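Local coordinates for protein DNA methyltransferase (Nicotiana tabacum, PDB 4ONQ) that probably methylates cytosine in DNA at carbon 5, using S-adenosyl-L-methionine as methyl donor, through the catalytic domain present here, at residues L158-C161 against R162-L166. The protein carries 5 engineered substitutions. Residues are numbered along the deposited sequence; the frame is centred on the assembly and turned at random.
Sequences LDQC and RKWNL
Leu158, Asp159 and Gln160 accept i to i+4 backbone hydrogen bonds from Arg162, Lys163 and Trp164, and the last turn of helix 151-164 ends there. Leu166 N then reaches back to Cys161 O at 3.0 Å, in the carbonyl plane and on a lone pair. Asn165 is the first residue to leave helical angles, with positive phi (54°). With that 6-to-1 bond, this makes a Schellman-like C-cap. The chain passes directly into the hairpin of strands 166-170 and 173-176. Asn165 OD1 is hydrogen-bonded to Asn123 N. Leu166 points its CB toward the helix, 3.9 Å from Cys161 SG, and also packs on Ile138 and Val174. Arg162 CG lies beside the backbone N (chi1 -75°), and the extended chain runs back along the helix. Arg162 NH1 comes obliquely to Leu158 CB at 3.7 Å. With an alanine here, the flank of Leu158 facing the guanidinium would probably lose its cover. The Gln160 amide runs alongside the Trp164 indole, its OE1 3.9 Å from Trp164 NE1, the two planes 36° apart. Trp164 CD1, on the ring edge, meets Gln160 O in the ring plane at 3.3 Å. One water donates to Gln160 OE1 and weakly accepts from Lys163 NZ.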
loop_
_atom_site.group_PDB
_atom_site.type_symbol
_atom_site.label_atom_id
_atom_site.label_comp_id
_atom_site.label_asym_id
_atom_site.label_seq_id
_atom_site.Cartn_x
_atom_site.Cartn_y
_atom_site.Cartn_z
ATOM N N LEU A 158 -23.614 -1.050 -13.037
ATOM C CA LEU A 158 -23.045 -0.910 -11.699
ATOM C C LEU A 158 -22.116 -2.075 -11.376
ATOM O O LEU A 158 -21.063 -1.894 -10.762
ATOM C CB LEU A 158 -24.129 -0.762 -10.637
ATOM C CG LEU A 158 -24.663 0.659 -10.472
ATOM C CD1 LEU A 158 -25.707 0.679 -9.377
ATOM C CD2 LEU A 158 -23.524 1.615 -10.149
ATOM N N ASP A 159 -22.466 -3.253 -11.834
ATOM C CA ASP A 159 -21.616 -4.397 -11.641
ATOM C C ASP A 159 -20.328 -4.266 -12.399
ATOM O O ASP A 159 -19.309 -4.572 -11.867
ATOM C CB ASP A 159 -22.309 -5.731 -12.013
ATOM C CG ASP A 159 -23.393 -6.159 -11.030
ATOM O OD1 ASP A 159 -23.504 -5.597 -9.949
ATOM O OD2 ASP A 159 -24.156 -7.072 -11.341
ATOM N N GLN A 160 -20.393 -3.851 -13.653
ATOM C CA GLN A 160 -19.193 -3.624 -14.401
ATOM C C GLN A 160 -18.316 -2.535 -13.829
ATOM O O GLN A 160 -17.152 -2.677 -13.820
ATOM C CB GLN A 160 -19.480 -3.367 -15.866
ATOM C CG GLN A 160 -20.202 -4.467 -16.585
ATOM C CD GLN A 160 -19.512 -5.787 -16.516
ATOM O OE1 GLN A 160 -18.357 -5.904 -16.781
ATOM N NE2 GLN A 160 -20.240 -6.781 -16.171
ATOM N N CYS A 161 -18.897 -1.453 -13.363
ATOM C CA CYS A 161 -18.166 -0.363 -12.753
ATOM C C CYS A 161 -17.450 -0.698 -11.476
ATOM O O CYS A 161 -16.366 -0.271 -11.268
ATOM C CB CYS A 161 -19.073 0.813 -12.511
ATOM S SG CYS A 161 -19.638 1.623 -13.966
ATOM N N ARG A 162 -18.089 -1.458 -10.616
ATOM C CA ARG A 162 -17.460 -1.941 -9.428
ATOM C C ARG A 162 -16.341 -2.875 -9.707
ATOM O O ARG A 162 -15.326 -2.822 -9.065
ATOM C CB ARG A 162 -18.459 -2.650 -8.563
ATOM C CG ARG A 162 -19.391 -1.734 -7.856
ATOM C CD ARG A 162 -20.538 -2.460 -7.216
ATOM N NE ARG A 162 -21.055 -1.573 -6.227
ATOM C CZ ARG A 162 -22.259 -1.070 -6.245
ATOM N NH1 ARG A 162 -23.092 -1.419 -7.181
ATOM N NH2 ARG A 162 -22.620 -0.228 -5.315
ATOM N N LYS A 163 -16.555 -3.761 -10.648
ATOM C CA LYS A 163 -15.577 -4.735 -11.012
ATOM C C LYS A 163 -14.340 -4.112 -11.580
ATOM O O LYS A 163 -13.267 -4.560 -11.368
ATOM C CB LYS A 163 -16.165 -5.730 -11.974
ATOM C CG LYS A 163 -15.148 -6.624 -12.618
ATOM C CD LYS A 163 -15.789 -7.746 -13.382
ATOM C CE LYS A 163 -14.740 -8.733 -13.789
ATOM N NZ LYS A 163 -15.052 -9.355 -15.068
ATOM N N TRP A 164 -14.509 -3.072 -12.336
ATOM C CA TRP A 164 -13.371 -2.484 -13.031
ATOM C C TRP A 164 -12.983 -1.102 -12.518
ATOM O O TRP A 164 -12.089 -0.469 -13.076
ATOM C CB TRP A 164 -13.660 -2.411 -14.532
ATOM C CG TRP A 164 -13.726 -3.751 -15.176
ATOM C CD1 TRP A 164 -14.843 -4.503 -15.396
ATOM C CD2 TRP A 164 -12.623 -4.513 -15.676
ATOM N NE1 TRP A 164 -14.504 -5.682 -16.013
ATOM C CE2 TRP A 164 -13.147 -5.714 -16.195
ATOM C CE3 TRP A 164 -11.243 -4.289 -15.751
ATOM C CZ2 TRP A 164 -12.342 -6.694 -16.767
ATOM C CZ3 TRP A 164 -10.445 -5.261 -16.326
ATOM C CH2 TRP A 164 -10.996 -6.449 -16.824
ATOM N N ASN A 165 -13.648 -0.643 -11.461
ATOM C CA ASN A 165 -13.396 0.686 -10.915
ATOM C C ASN A 165 -13.528 1.775 -11.981
ATOM O O ASN A 165 -12.627 2.592 -12.176
ATOM C CB ASN A 165 -12.031 0.749 -10.225
ATOM C CG ASN A 165 -12.095 0.316 -8.768
ATOM O OD1 ASN A 165 -13.144 0.400 -8.133
ATOM N ND2 ASN A 165 -10.967 -0.139 -8.230
ATOM N N LEU A 166 -14.661 1.768 -12.678
ATOM C CA LEU A 166 -14.941 2.781 -13.683
ATOM C C LEU A 166 -15.583 3.992 -13.032
ATOM O O LEU A 166 -16.392 3.856 -12.122
ATOM C CB LEU A 166 -15.849 2.209 -14.764
ATOM C CG LEU A 166 -15.268 0.972 -15.440
ATOM C CD1 LEU A 166 -16.272 0.390 -16.404
ATOM C CD2 LEU A 166 -13.969 1.301 -16.159
HETATM O O HOH W 1 -16.252 -8.071 -17.958
#